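Light Chain (Clostridium botulinum, PDB 6BVD) is the zinc metalloprotease domain of a mosaic botulinum neurotoxin, and probably cleaves a SNARE protein of nerve terminals, as the light chains of related serotypes do. Local coordinates at residues Y201-N206 against F218-A223; Q253-V258 against T364-L369; L268-R273 against T352-A357; E371-F376 against S409-I414. All blocks are in the same frame, centred on the assembly; numbering follows the deposited sequence. Where two conformers were deposited one is given.

Contact 1. Residues Y201-N206 against F218-A223; sequences YATAFN and FIKDPA
Phe218 lays its CB over one face of the Phe205 ring, 3.9 Å from the ring centroid, a CH-pi contact displaced toward the rim. The two rings themselves are slid apart with their planes 19° from parallel, and hardly overlap. A chi1 of 57° folds the Phe205 ring back over its own main chain and toward the neighbouring strand. Lys220 CG then meets the ring edge, in plane. On the other face of the sheet Ile219 CD1 rests against Ala202 CB at 4.0 Å and more loosely against Ala204 CB. Two backbone bonds hold the Phe205–Phe218 pair, Phe205 N to Phe218 O at 3.0 Å and Phe218 N to Phe205 O at 2.9 Å, while Ala204 and Ile219 form the adjoining non-hydrogen-bonded pair. At the polar edge the extended Lys220 chain runs alongside Thr203 and ends in a bond from NZ to Thr203 OG1 of 2.7 Å. Beyond it, Asp221 caps the helix that carries the zinc-binding histidines, and its OD2 makes a salt bridge with Arg99. The strands belong to an antiparallel beta hairpin, 201-208 and 215-219, followed after a short link by the zinc-binding helix of the protease.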
loop_
_atom_site.group_PDB
_atom_site.type_symbol
_atom_site.label_atom_id
_atom_site.label_comp_id
_atom_site.label_asym_id
_atom_site.label_seq_id
_atom_site.Cartn_x
_atom_site.Cartn_y
_atom_site.Cartn_z
ATOM N N TYR A 201 -19.008 -0.678 -8.777
ATOM C CA TYR A 201 -19.802 -1.012 -9.982
ATOM C C TYR A 201 -19.129 -0.384 -11.197
ATOM O O TYR A 201 -18.857 0.812 -11.216
ATOM C CB TYR A 201 -21.262 -0.560 -9.828
ATOM C CG TYR A 201 -21.996 -1.355 -8.752
ATOM C CD1 TYR A 201 -22.692 -2.526 -9.066
ATOM C CD2 TYR A 201 -21.926 -0.975 -7.416
ATOM C CE1 TYR A 201 -23.330 -3.273 -8.088
ATOM C CE2 TYR A 201 -22.557 -1.713 -6.427
ATOM C CZ TYR A 201 -23.259 -2.854 -6.768
ATOM O OH TYR A 201 -23.878 -3.577 -5.770
ATOM N N ALA A 202 -18.824 -1.202 -12.197
ATOM C CA ALA A 202 -17.939 -0.788 -13.268
ATOM C C ALA A 202 -18.418 -1.343 -14.596
ATOM O O ALA A 202 -19.204 -2.282 -14.629
ATOM C CB ALA A 202 -16.539 -1.266 -12.994
ATOM N N THR A 203 -17.934 -0.757 -15.684
ATOM C CA THR A 203 -18.190 -1.318 -16.992
ATOM C C THR A 203 -16.857 -1.792 -17.565
ATOM O O THR A 203 -15.798 -1.462 -17.034
ATOM C CB THR A 203 -18.862 -0.300 -17.943
ATOM O OG1 THR A 203 -18.062 0.892 -18.029
ATOM C CG2 THR A 203 -20.258 0.066 -17.440
ATOM N N ALA A 204 -16.937 -2.570 -18.635
ATOM C CA ALA A 204 -15.775 -3.059 -19.378
ATOM C C ALA A 204 -15.765 -2.445 -20.776
ATOM O O ALA A 204 -16.785 -1.905 -21.235
ATOM C CB ALA A 204 -15.809 -4.583 -19.478
ATOM N N PHE A 205 -14.617 -2.510 -21.452
ATOM C CA PHE A 205 -14.523 -2.025 -22.826
ATOM C C PHE A 205 -13.953 -3.133 -23.711
ATOM O O PHE A 205 -13.418 -4.101 -23.185
ATOM C CB PHE A 205 -13.654 -0.769 -22.895
ATOM C CG PHE A 205 -12.258 -0.958 -22.334
ATOM C CD1 PHE A 205 -11.202 -1.352 -23.160
ATOM C CD2 PHE A 205 -12.010 -0.751 -20.990
ATOM C CE1 PHE A 205 -9.928 -1.528 -22.639
ATOM C CE2 PHE A 205 -10.732 -0.946 -20.463
ATOM C CZ PHE A 205 -9.698 -1.319 -21.293
ATOM N N ASN A 206 -14.020 -2.978 -25.035
ATOM C CA ASN A 206 -13.520 -4.006 -25.948
ATOM C C ASN A 206 -12.214 -3.579 -26.616
ATOM O O ASN A 206 -11.983 -2.399 -26.858
ATOM C CB ASN A 206 -14.581 -4.333 -27.017
ATOM C CG ASN A 206 -14.160 -5.465 -27.936
ATOM O OD1 ASN A 206 -13.657 -5.234 -29.038
ATOM N ND2 ASN A 206 -14.369 -6.696 -27.489
ATOM N N PHE A 218 -12.181 -5.926 -21.226
ATOM C CA PHE A 218 -11.293 -5.534 -20.139
ATOM C C PHE A 218 -12.057 -4.701 -19.107
ATOM O O PHE A 218 -12.742 -3.759 -19.466
ATOM C CB PHE A 218 -10.097 -4.750 -20.688
ATOM C CG PHE A 218 -9.154 -5.585 -21.527
ATOM C CD1 PHE A 218 -9.432 -5.805 -22.871
ATOM C CD2 PHE A 218 -7.998 -6.139 -20.984
ATOM C CE1 PHE A 218 -8.571 -6.584 -23.679
ATOM C CE2 PHE A 218 -7.117 -6.897 -21.780
ATOM C CZ PHE A 218 -7.417 -7.130 -23.136
ATOM N N ILE A 219 -11.970 -5.073 -17.833
ATOM C CA ILE A 219 -12.665 -4.308 -16.805
ATOM C C ILE A 219 -11.843 -3.032 -16.502
ATOM O O ILE A 219 -10.605 -3.012 -16.589
ATOM C CB ILE A 219 -12.907 -5.158 -15.519
ATOM C CG1 ILE A 219 -13.931 -4.484 -14.581
ATOM C CG2 ILE A 219 -11.607 -5.466 -14.802
ATOM C CD1 ILE A 219 -15.358 -4.504 -15.120
ATOM N N LYS A 220 -12.542 -1.957 -16.176
ATOM C CA LYS A 220 -11.907 -0.683 -15.917
ATOM C C LYS A 220 -11.379 -0.656 -14.479
ATOM O O LYS A 220 -12.015 -1.200 -13.582
ATOM C CB LYS A 220 -12.910 0.471 -16.172
ATOM C CG LYS A 220 -13.290 0.573 -17.678
ATOM C CD LYS A 220 -14.554 1.398 -17.889
ATOM C CE LYS A 220 -14.880 1.353 -19.389
ATOM N NZ LYS A 220 -16.234 1.861 -19.686
ATOM N N ASP A 221 -10.211 -0.045 -14.291
ATOM C CA ASP A 221 -9.592 0.133 -12.962
ATOM C C ASP A 221 -10.315 1.292 -12.242
ATOM O O ASP A 221 -10.291 2.391 -12.726
ATOM C CB ASP A 221 -8.103 0.421 -13.114
ATOM C CG ASP A 221 -7.357 0.484 -11.772
ATOM O OD1 ASP A 221 -7.912 1.089 -10.823
ATOM O OD2 ASP A 221 -6.236 -0.064 -11.675
ATOM N N PRO A 222 -10.963 1.024 -11.094
ATOM C CA PRO A 222 -11.671 2.110 -10.376
ATOM C C PRO A 222 -10.805 3.319 -10.048
ATOM O O PRO A 222 -11.368 4.405 -9.969
ATOM C CB PRO A 222 -12.148 1.423 -9.082
ATOM C CG PRO A 222 -12.350 0.010 -9.467
ATOM C CD PRO A 222 -11.188 -0.286 -10.456
ATOM N N ALA A 223 -9.483 3.167 -9.898
ATOM C CA ALA A 223 -8.646 4.331 -9.607
ATOM C C ALA A 223 -8.596 5.306 -10.808
ATOM O O ALA A 223 -8.554 6.537 -10.643
ATOM C CB ALA A 223 -7.226 3.898 -9.196
#

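Contact 2. Residues Q253-V258 against T364-L369; sequences QSYMKV and TRLGYL
Leu366 CB sits over one face of the Tyr255 ring, 3.8 Å from the centroid and 15° off the ring normal, a CH-pi contact near the CD1 and CE1 side. Leu366 CD1 approaches Tyr255 CB and CG. Met256 CG, of the same loop as the tyrosine, lies over the opposite face, toward the rim, so the ring sits between the two side chains. Farther along the loop, Met256 CG also meets Leu369 CB at 3.7 Å, and Leu369 CD1 touches both Met256 SD and, at 4.1 Å, Val258 CG2. One direct backbone bond joins the loops: Lys257 N gives its hydrogen to Leu369 O at 2.8 Å and 168°, while Met256 CA adds a CA-H...O contact to the same oxygen. A water completes the bridge, 3.0 Å from Tyr255 OH and accepting from Leu369 N.

Several features set these groups in place. A type I beta turn from Gln253 to Met256, closed by Met256 N to Gln253 O, presents Tyr255 and Met256 to the other loop. With chi1 at 82°, Tyr255 brings its ring against Leu366 and its OH 3.7 Å from Gly367 CA. In a further layer, Leu369 packs on Phe267 of helix 264-270. Two irregular loops are thus pinned together with the Leu369 side chain about 11 Å from the zinc, and segment 364-369 borders the metal site directly: Tyr368 packs on the zinc ligand Glu266 and Arg365 on the zinc ligand His228.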
loop_
_atom_site.group_PDB
_atom_site.type_symbol
_atom_site.label_atom_id
_atom_site.label_comp_id
_atom_site.label_asym_id
_atom_site.label_seq_id
_atom_site.Cartn_x
_atom_site.Cartn_y
_atom_site.Cartn_z
ATOM N N GLN A 253 -16.612 5.888 -35.844
ATOM C CA GLN A 253 -15.749 4.736 -36.020
ATOM C C GLN A 253 -16.376 3.499 -35.380
ATOM O O GLN A 253 -17.270 3.610 -34.536
ATOM C CB GLN A 253 -14.367 5.049 -35.464
ATOM C CG GLN A 253 -13.750 6.261 -36.155
ATOM C CD GLN A 253 -12.336 6.525 -35.705
ATOM O OE1 GLN A 253 -11.903 6.030 -34.668
ATOM N NE2 GLN A 253 -11.594 7.284 -36.497
ATOM N N SER A 254 -15.924 2.323 -35.804
ATOM C CA SER A 254 -16.579 1.068 -35.425
ATOM C C SER A 254 -16.582 0.833 -33.916
ATOM O O SER A 254 -17.469 0.150 -33.411
ATOM C CB SER A 254 -15.931 -0.132 -36.134
ATOM O OG SER A 254 -14.526 -0.074 -36.023
ATOM N N TYR A 255 -15.589 1.374 -33.206
ATOM C CA TYR A 255 -15.499 1.186 -31.762
ATOM C C TYR A 255 -16.488 2.052 -30.989
ATOM O O TYR A 255 -16.711 1.821 -29.790
ATOM C CB TYR A 255 -14.071 1.480 -31.252
ATOM C CG TYR A 255 -13.732 2.955 -31.012
ATOM C CD1 TYR A 255 -14.068 3.581 -29.809
ATOM C CD2 TYR A 255 -13.003 3.694 -31.947
ATOM C CE1 TYR A 255 -13.740 4.913 -29.563
ATOM C CE2 TYR A 255 -12.665 5.041 -31.701
ATOM C CZ TYR A 255 -13.036 5.634 -30.497
ATOM O OH TYR A 255 -12.740 6.964 -30.234
ATOM N N MET A 256 -17.006 3.081 -31.650
ATOM C CA MET A 256 -17.878 4.088 -31.026
ATOM C C MET A 256 -19.354 3.694 -30.958
ATOM O O MET A 256 -19.874 3.004 -31.860
ATOM C CB MET A 256 -17.785 5.421 -31.773
ATOM C CG MET A 256 -16.482 6.169 -31.673
ATOM S SD MET A 256 -16.513 7.576 -32.809
ATOM C CE MET A 256 -14.921 8.347 -32.473
ATOM N N LYS A 257 -20.017 4.145 -29.896
ATOM C CA LYS A 257 -21.469 4.111 -29.808
ATOM C C LYS A 257 -22.001 5.536 -29.545
ATOM O O LYS A 257 -21.882 6.054 -28.429
ATOM C CB LYS A 257 -21.937 3.140 -28.722
ATOM C CG LYS A 257 -23.429 2.888 -28.790
ATOM C CD LYS A 257 -24.021 2.402 -27.488
ATOM C CE LYS A 257 -25.530 2.255 -27.634
ATOM N NZ LYS A 257 -26.140 1.569 -26.456
ATOM N N VAL A 258 -22.520 6.190 -30.583
ATOM C CA VAL A 258 -22.935 7.594 -30.480
ATOM C C VAL A 258 -24.464 7.721 -30.448
ATOM O O VAL A 258 -25.139 7.112 -31.263
ATOM C CB VAL A 258 -22.409 8.435 -31.669
ATOM C CG1 VAL A 258 -22.533 9.912 -31.350
ATOM C CG2 VAL A 258 -20.956 8.117 -31.951
ATOM N N THR A 364 -7.093 1.288 -20.924
ATOM C CA THR A 364 -8.367 1.970 -20.992
ATOM C C THR A 364 -8.944 1.888 -22.393
ATOM O O THR A 364 -8.302 1.381 -23.363
ATOM C CB THR A 364 -8.231 3.438 -20.508
ATOM O OG1 THR A 364 -9.508 3.939 -20.121
ATOM C CG2 THR A 364 -7.616 4.317 -21.550
ATOM N N ARG A 365 -10.181 2.341 -22.470
ATOM C CA ARG A 365 -10.984 2.341 -23.677
ATOM C C ARG A 365 -10.348 3.161 -24.787
ATOM O O ARG A 365 -9.557 4.072 -24.552
ATOM C CB ARG A 365 -12.389 2.897 -23.347
ATOM C CG ARG A 365 -12.295 4.269 -22.762
ATOM C CD ARG A 365 -13.657 4.867 -22.326
ATOM N NE ARG A 365 -13.471 6.028 -21.455
ATOM C CZ ARG A 365 -14.464 6.824 -21.026
ATOM N NH1 ARG A 365 -15.720 6.591 -21.406
ATOM N NH2 ARG A 365 -14.211 7.862 -20.214
ATOM N N LEU A 366 -10.762 2.887 -26.017
ATOM C CA LEU A 366 -10.193 3.550 -27.178
ATOM C C LEU A 366 -10.477 5.033 -27.272
ATOM O O LEU A 366 -9.734 5.766 -27.929
ATOM C CB LEU A 366 -10.698 2.851 -28.456
ATOM C CG LEU A 366 -9.929 1.557 -28.744
ATOM C CD1 LEU A 366 -10.488 0.811 -29.955
ATOM C CD2 LEU A 366 -8.454 1.866 -28.962
ATOM N N GLY A 367 -11.552 5.483 -26.625
ATOM C CA GLY A 367 -11.931 6.885 -26.620
ATOM C C GLY A 367 -13.199 7.056 -25.797
ATOM O O GLY A 367 -13.827 6.059 -25.419
ATOM N N TYR A 368 -13.598 8.297 -25.540
ATOM C CA TYR A 368 -14.788 8.550 -24.730
ATOM C C TYR A 368 -16.065 7.892 -25.271
ATOM O O TYR A 368 -16.906 7.429 -24.505
ATOM C CB TYR A 368 -15.037 10.056 -24.596
ATOM C CG TYR A 368 -16.208 10.315 -23.679
ATOM C CD1 TYR A 368 -16.037 10.281 -22.291
ATOM C CD2 TYR A 368 -17.482 10.559 -24.187
ATOM C CE1 TYR A 368 -17.112 10.490 -21.437
ATOM C CE2 TYR A 368 -18.561 10.753 -23.345
ATOM C CZ TYR A 368 -18.359 10.723 -21.962
ATOM O OH TYR A 368 -19.416 10.932 -21.111
ATOM N N LEU A 369 -16.199 7.831 -26.595
ATOM C CA LEU A 369 -17.403 7.308 -27.216
ATOM C C LEU A 369 -17.410 5.797 -27.349
ATOM O O LEU A 369 -18.303 5.241 -28.015
ATOM C CB LEU A 369 -17.594 7.927 -28.606
ATOM C CG LEU A 369 -17.941 9.422 -28.579
ATOM C CD1 LEU A 369 -17.918 10.050 -29.977
ATOM C CD2 LEU A 369 -19.296 9.680 -27.868
HETATM O O HOH W 1 -14.313 8.870 -28.464
#

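Contact 3. Residues L268-R273 against T352-A357; sequences LTFGGR and TEFNLA
Thr269 O and Phe270 O, at the C-terminal end of helix 264-270, accept hydrogen bonds from the first turn of helix 353-360. Glu353 N reaches Thr269 O at 3.0 Å, in the carbonyl plane, and Phe354 N reaches Phe270 O at 2.9 Å with an angle of 163° at the hydrogen. The carbonyls of one helix end therefore satisfy amides at the start of the other. Thr352 CA adds a CA-H...O contact to Thr269 O, and Thr352 OG1 caps its own helix by accepting from Asn355 N. A water extends the polar set, accepting from Gly272 N and lying 2.9 Å from Thr352 OG1.

Among the apolar contacts, the Phe354 ring takes Gly272 CA over one face, 4.1 Å from the centroid, and Phe270 CE2 touches Phe354 CB. Gly271 leaves the helical path with positive phi, and its CA lies 3.8 Å from Thr352 CG2.

The charged group is Glu353. Its extended chain, with CG anti to the backbone N (chi1 176°), carries the carboxylate past the Phe270 ring, the two planes 64° apart and OE2 3.5 Å from Phe270 CE1. Outside the segments OE2 accepts from Thr364, while OE1 forms a salt bridge with Arg365 and makes a weak hydrogen bond with ND1 of the zinc ligand His228. Thr269, hydrogen-bonded to Ala265 O, packs on His228 and His232. The positions of Glu353 and Thr269 are consistent with a second shell around a gluzincin-type HExxH site, in which His228, His232 and Glu266 hold the zinc.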
loop_
_atom_site.group_PDB
_atom_site.type_symbol
_atom_site.label_atom_id
_atom_site.label_comp_id
_atom_site.label_asym_id
_atom_site.label_seq_id
_atom_site.Cartn_x
_atom_site.Cartn_y
_atom_site.Cartn_z
ATOM N N LEU A 268 -11.974 16.482 -24.094
ATOM C CA LEU A 268 -10.754 17.089 -23.559
ATOM C C LEU A 268 -10.327 16.344 -22.307
ATOM O O LEU A 268 -9.123 16.254 -21.996
ATOM C CB LEU A 268 -10.947 18.578 -23.253
ATOM C CG LEU A 268 -11.285 19.496 -24.428
ATOM C CD1 LEU A 268 -11.622 20.912 -23.919
ATOM C CD2 LEU A 268 -10.179 19.533 -25.488
ATOM N N THR A 269 -11.299 15.794 -21.587
ATOM C CA THR A 269 -10.965 15.081 -20.368
ATOM C C THR A 269 -10.331 13.718 -20.724
ATOM O O THR A 269 -9.337 13.294 -20.113
ATOM C CB THR A 269 -12.179 14.900 -19.485
ATOM O OG1 THR A 269 -12.588 16.201 -18.991
ATOM C CG2 THR A 269 -11.850 13.986 -18.289
ATOM N N PHE A 270 -10.875 13.053 -21.740
ATOM C CA PHE A 270 -10.250 11.812 -22.180
ATOM C C PHE A 270 -8.848 12.089 -22.718
ATOM O O PHE A 270 -7.903 11.417 -22.344
ATOM C CB PHE A 270 -11.077 11.085 -23.258
ATOM C CG PHE A 270 -10.489 9.732 -23.600
ATOM C CD1 PHE A 270 -10.825 8.618 -22.848
ATOM C CD2 PHE A 270 -9.514 9.606 -24.579
ATOM C CE1 PHE A 270 -10.255 7.366 -23.116
ATOM C CE2 PHE A 270 -8.925 8.349 -24.851
ATOM C CZ PHE A 270 -9.310 7.240 -24.119
ATOM N N GLY A 271 -8.702 13.094 -23.576
ATOM C CA GLY A 271 -7.384 13.442 -24.090
ATOM C C GLY A 271 -6.989 12.583 -25.294
ATOM O O GLY A 271 -7.866 12.082 -26.017
ATOM N N GLY A 272 -5.677 12.438 -25.514
ATOM C CA GLY A 272 -5.132 11.638 -26.607
ATOM C C GLY A 272 -5.737 12.082 -27.933
ATOM O O GLY A 272 -5.855 13.273 -28.199
ATOM N N ARG A 273 -6.186 11.122 -28.732
ATOM C CA ARG A 273 -6.759 11.434 -30.034
ATOM C C ARG A 273 -8.139 12.092 -29.930
ATOM O O ARG A 273 -8.601 12.721 -30.888
ATOM C CB ARG A 273 -6.838 10.182 -30.908
ATOM C CG ARG A 273 -5.496 9.797 -31.515
ATOM C CD ARG A 273 -5.660 9.184 -32.901
ATOM N NE ARG A 273 -4.385 8.756 -33.477
ATOM C CZ ARG A 273 -3.502 9.575 -34.050
ATOM N NH1 ARG A 273 -3.695 10.895 -34.048
ATOM N NH2 ARG A 273 -2.380 9.077 -34.557
ATOM N N THR A 352 -5.324 14.067 -18.239
ATOM C CA THR A 352 -6.281 13.367 -19.103
ATOM C C THR A 352 -6.327 11.906 -18.727
ATOM O O THR A 352 -5.356 11.387 -18.193
ATOM C CB THR A 352 -5.912 13.500 -20.600
ATOM O OG1 THR A 352 -4.658 12.828 -20.860
ATOM C CG2 THR A 352 -5.796 14.944 -20.999
ATOM N N GLU A 353 -7.436 11.239 -19.037
ATOM C CA GLU A 353 -7.580 9.810 -18.786
ATOM C C GLU A 353 -6.525 9.020 -19.595
ATOM O O GLU A 353 -5.912 8.079 -19.100
ATOM C CB GLU A 353 -8.986 9.343 -19.139
ATOM C CG GLU A 353 -9.225 7.827 -19.002
ATOM C CD GLU A 353 -10.637 7.407 -19.374
ATOM O OE1 GLU A 353 -11.560 8.258 -19.225
ATOM O OE2 GLU A 353 -10.842 6.242 -19.834
ATOM N N PHE A 354 -6.334 9.429 -20.837
ATOM C CA PHE A 354 -5.367 8.781 -21.736
ATOM C C PHE A 354 -3.941 8.810 -21.153
ATOM O O PHE A 354 -3.241 7.788 -21.135
ATOM C CB PHE A 354 -5.380 9.475 -23.107
ATOM C CG PHE A 354 -4.425 8.836 -24.110
ATOM C CD1 PHE A 354 -4.776 7.663 -24.767
ATOM C CD2 PHE A 354 -3.181 9.398 -24.360
ATOM C CE1 PHE A 354 -3.895 7.057 -25.692
ATOM C CE2 PHE A 354 -2.292 8.803 -25.272
ATOM C CZ PHE A 354 -2.658 7.629 -25.946
ATOM N N ASN A 355 -3.496 9.981 -20.699
ATOM C CA ASN A 355 -2.145 10.123 -20.183
ATOM C C ASN A 355 -1.952 9.428 -18.840
ATOM O O ASN A 355 -0.893 8.837 -18.593
ATOM C CB ASN A 355 -1.743 11.608 -20.051
ATOM C CG ASN A 355 -0.261 11.777 -19.707
ATOM O OD1 ASN A 355 0.618 11.449 -20.524
ATOM N ND2 ASN A 355 0.030 12.276 -18.506
ATOM N N LEU A 356 -2.948 9.532 -17.958
ATOM C CA LEU A 356 -2.857 8.891 -16.642
ATOM C C LEU A 356 -2.894 7.359 -16.813
ATOM O O LEU A 356 -2.234 6.629 -16.089
ATOM C CB LEU A 356 -3.981 9.379 -15.705
ATOM C CG LEU A 356 -3.860 10.866 -15.333
ATOM C CD1 LEU A 356 -5.135 11.359 -14.580
ATOM C CD2 LEU A 356 -2.701 11.155 -14.455
ATOM N N ALA A 357 -3.647 6.873 -17.798
ATOM C CA ALA A 357 -3.688 5.442 -18.023
ATOM C C ALA A 357 -2.304 4.936 -18.429
ATOM O O ALA A 357 -1.849 3.902 -17.951
ATOM C CB ALA A 357 -4.731 5.088 -19.119
HETATM O O HOH W 2 -3.443 13.296 -23.413
#

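Contact 4. Residues E371-F376 against S409-I414; sequences ENFGPF and SDINSI
A chi1 of -70° turns Ile411 CG1 away from its own carbonyl carbon, and a second bend at chi2 (-68°) directs CD1 at strand 373-377. Phe376 takes the matching first torsion (chi1 -61°), which sends its ring end toward the helix. The two meet with Phe376 CZ 4.0 Å from Ile411 CD1, at a slant to the ring. Ile411 CD1 also lies 3.8 Å from Gly374 N, so this one methyl touches both the strand backbone and the phenylalanine ring end. Further back along the same isoleucine, CG1 approaches Phe373 CD1 at 4.2 Å. Ile414, one helical turn on, adds a looser touch, its CD1 standing 4.4 Å from Phe376 CZ. No hydrogen bond crosses between the segments; side chains meet by apolar contact alone, over a small area.

The helix start that presents Ile411 is fixed by its own polar groups. Asp410 OD1 accepts from Ser413 N at 2.9 Å and caps the helix, and the hydroxyls of Ser409 and Ser413 are hydrogen-bonded to each other.

The first turn of helix 411-419 thus lies against one face of the antiparallel sheet, where Ile411 and Ile414 also pack on Leu217 of strand 215-219, Ile414 touches Ile407 of strand 406-408, and Phe376 lies on Ile219 and on Ala204 of the adjoining strand 201-208.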
loop_
_atom_site.group_PDB
_atom_site.type_symbol
_atom_site.label_atom_id
_atom_site.label_comp_id
_atom_site.label_asym_id
_atom_site.label_seq_id
_atom_site.Cartn_x
_atom_site.Cartn_y
_atom_site.Cartn_z
ATOM N N GLU A 371 -17.933 1.842 -26.622
ATOM C CA GLU A 371 -19.086 1.148 -26.068
ATOM C C GLU A 371 -18.750 0.662 -24.661
ATOM O O GLU A 371 -17.633 0.187 -24.402
ATOM C CB GLU A 371 -19.501 -0.031 -26.970
ATOM C CG GLU A 371 -20.846 -0.658 -26.600
ATOM C CD GLU A 371 -21.283 -1.774 -27.574
ATOM O OE1 GLU A 371 -20.610 -1.967 -28.612
ATOM O OE2 GLU A 371 -22.320 -2.429 -27.306
ATOM N N ASN A 372 -19.710 0.800 -23.751
ATOM C CA ASN A 372 -19.595 0.243 -22.403
ATOM C C ASN A 372 -20.234 -1.126 -22.361
ATOM O O ASN A 372 -21.267 -1.335 -22.999
ATOM C CB ASN A 372 -20.258 1.160 -21.358
ATOM C CG ASN A 372 -19.600 2.518 -21.278
ATOM O OD1 ASN A 372 -18.381 2.636 -21.370
ATOM N ND2 ASN A 372 -20.408 3.559 -21.132
ATOM N N PHE A 373 -19.607 -2.069 -21.656
ATOM C CA PHE A 373 -20.175 -3.412 -21.507
ATOM C C PHE A 373 -20.401 -3.797 -20.045
ATOM O O PHE A 373 -19.642 -3.403 -19.151
ATOM C CB PHE A 373 -19.283 -4.466 -22.181
ATOM C CG PHE A 373 -19.148 -4.289 -23.670
ATOM C CD1 PHE A 373 -20.020 -4.921 -24.540
ATOM C CD2 PHE A 373 -18.172 -3.457 -24.194
ATOM C CE1 PHE A 373 -19.899 -4.757 -25.918
ATOM C CE2 PHE A 373 -18.040 -3.281 -25.558
ATOM C CZ PHE A 373 -18.909 -3.935 -26.432
ATOM N N GLY A 374 -21.455 -4.568 -19.802
ATOM C CA GLY A 374 -21.729 -5.033 -18.460
ATOM C C GLY A 374 -23.136 -4.640 -18.059
ATOM O O GLY A 374 -24.067 -4.808 -18.838
ATOM N N PRO A 375 -23.294 -4.075 -16.859
ATOM C CA PRO A 375 -22.211 -3.730 -15.935
ATOM C C PRO A 375 -21.811 -4.849 -14.971
ATOM O O PRO A 375 -22.461 -5.900 -14.908
ATOM C CB PRO A 375 -22.796 -2.542 -15.164
ATOM C CG PRO A 375 -24.223 -2.868 -15.034
ATOM C CD PRO A 375 -24.594 -3.559 -16.378
ATOM N N PHE A 376 -20.737 -4.591 -14.220
ATOM C CA PHE A 376 -20.128 -5.559 -13.316
ATOM C C PHE A 376 -20.047 -5.083 -11.866
ATOM O O PHE A 376 -19.849 -3.907 -11.606
ATOM C CB PHE A 376 -18.709 -5.902 -13.793
ATOM C CG PHE A 376 -18.672 -6.532 -15.164
ATOM C CD1 PHE A 376 -18.825 -7.899 -15.313
ATOM C CD2 PHE A 376 -18.493 -5.761 -16.292
ATOM C CE1 PHE A 376 -18.825 -8.505 -16.601
ATOM C CE2 PHE A 376 -18.490 -6.360 -17.578
ATOM C CZ PHE A 376 -18.645 -7.724 -17.712
ATOM N N SER A 409 -13.920 -13.219 -23.344
ATOM C CA SER A 409 -14.039 -12.862 -24.744
ATOM C C SER A 409 -15.170 -11.858 -25.014
ATOM O O SER A 409 -14.953 -10.855 -25.691
ATOM C CB SER A 409 -14.228 -14.135 -25.581
ATOM O OG SER A 409 -15.428 -14.783 -25.207
ATOM N N ASP A 410 -16.372 -12.133 -24.518
ATOM C CA ASP A 410 -17.486 -11.190 -24.650
ATOM C C ASP A 410 -18.552 -11.462 -23.601
ATOM O O ASP A 410 -18.420 -12.413 -22.832
ATOM C CB ASP A 410 -18.088 -11.274 -26.064
ATOM C CG ASP A 410 -18.572 -12.683 -26.423
ATOM O OD1 ASP A 410 -18.587 -13.575 -25.546
ATOM O OD2 ASP A 410 -18.933 -12.908 -27.601
ATOM N N ILE A 411 -19.621 -10.660 -23.596
ATOM C CA ILE A 411 -20.669 -10.788 -22.586
ATOM C C ILE A 411 -21.268 -12.194 -22.643
ATOM O O ILE A 411 -21.459 -12.844 -21.615
ATOM C CB ILE A 411 -21.797 -9.743 -22.754
ATOM C CG1 ILE A 411 -21.295 -8.337 -22.411
ATOM C CG2 ILE A 411 -22.939 -10.052 -21.805
ATOM C CD1 ILE A 411 -20.958 -8.153 -20.931
ATOM N N ASN A 412 -21.556 -12.660 -23.855
ATOM C CA ASN A 412 -22.112 -14.000 -24.043
ATOM C C ASN A 412 -21.337 -15.121 -23.358
ATOM O O ASN A 412 -21.910 -15.875 -22.586
ATOM C CB ASN A 412 -22.194 -14.320 -25.535
ATOM C CG ASN A 412 -23.262 -13.529 -26.236
ATOM O OD1 ASN A 412 -24.273 -13.158 -25.630
ATOM N ND2 ASN A 412 -23.058 -13.272 -27.530
ATOM N N SER A 413 -20.036 -15.216 -23.609
ATOM C CA SER A 413 -19.230 -16.270 -22.989
ATOM C C SER A 413 -19.183 -16.128 -21.471
ATOM O O SER A 413 -19.304 -17.111 -20.736
ATOM C CB SER A 413 -17.810 -16.270 -23.548
ATOM O OG SER A 413 -17.086 -15.157 -23.068
ATOM N N ILE A 414 -18.997 -14.892 -21.015
ATOM C CA ILE A 414 -18.970 -14.591 -19.585
ATOM C C ILE A 414 -20.280 -15.010 -18.914
ATOM O O ILE A 414 -20.279 -15.663 -17.863
ATOM C CB ILE A 414 -18.713 -13.084 -19.340
ATOM C CG1 ILE A 414 -17.309 -12.708 -19.844
ATOM C CG2 ILE A 414 -18.884 -12.740 -17.861
ATOM C CD1 ILE A 414 -16.990 -11.214 -19.811
#

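In the fold
Contacts 1 and 4 share the five-stranded antiparallel sheet, with centres about 10 Å apart: strands 201-208 and 373-377 are neighbours there, probably bonded by Ala202 O to Phe376 N and Ala204 O to Phe373 N. Contact 3 lies closest to the zinc, the Thr269 side chain being about 5 Å from it. Its centre is about 13 Å from that of contact 2, whose Gly367 packs on Phe270; along the chain contact 3 is nested in the loop closed by contact 2. Phe205 of contact 1 packs on Thr364 and Arg365 of contact 2. The chain passes from helix 353-360 through 364-369 into strand 373-377, so one continuous stretch links the surroundings of the metal site to the sheet, on which helix 411-419 packs.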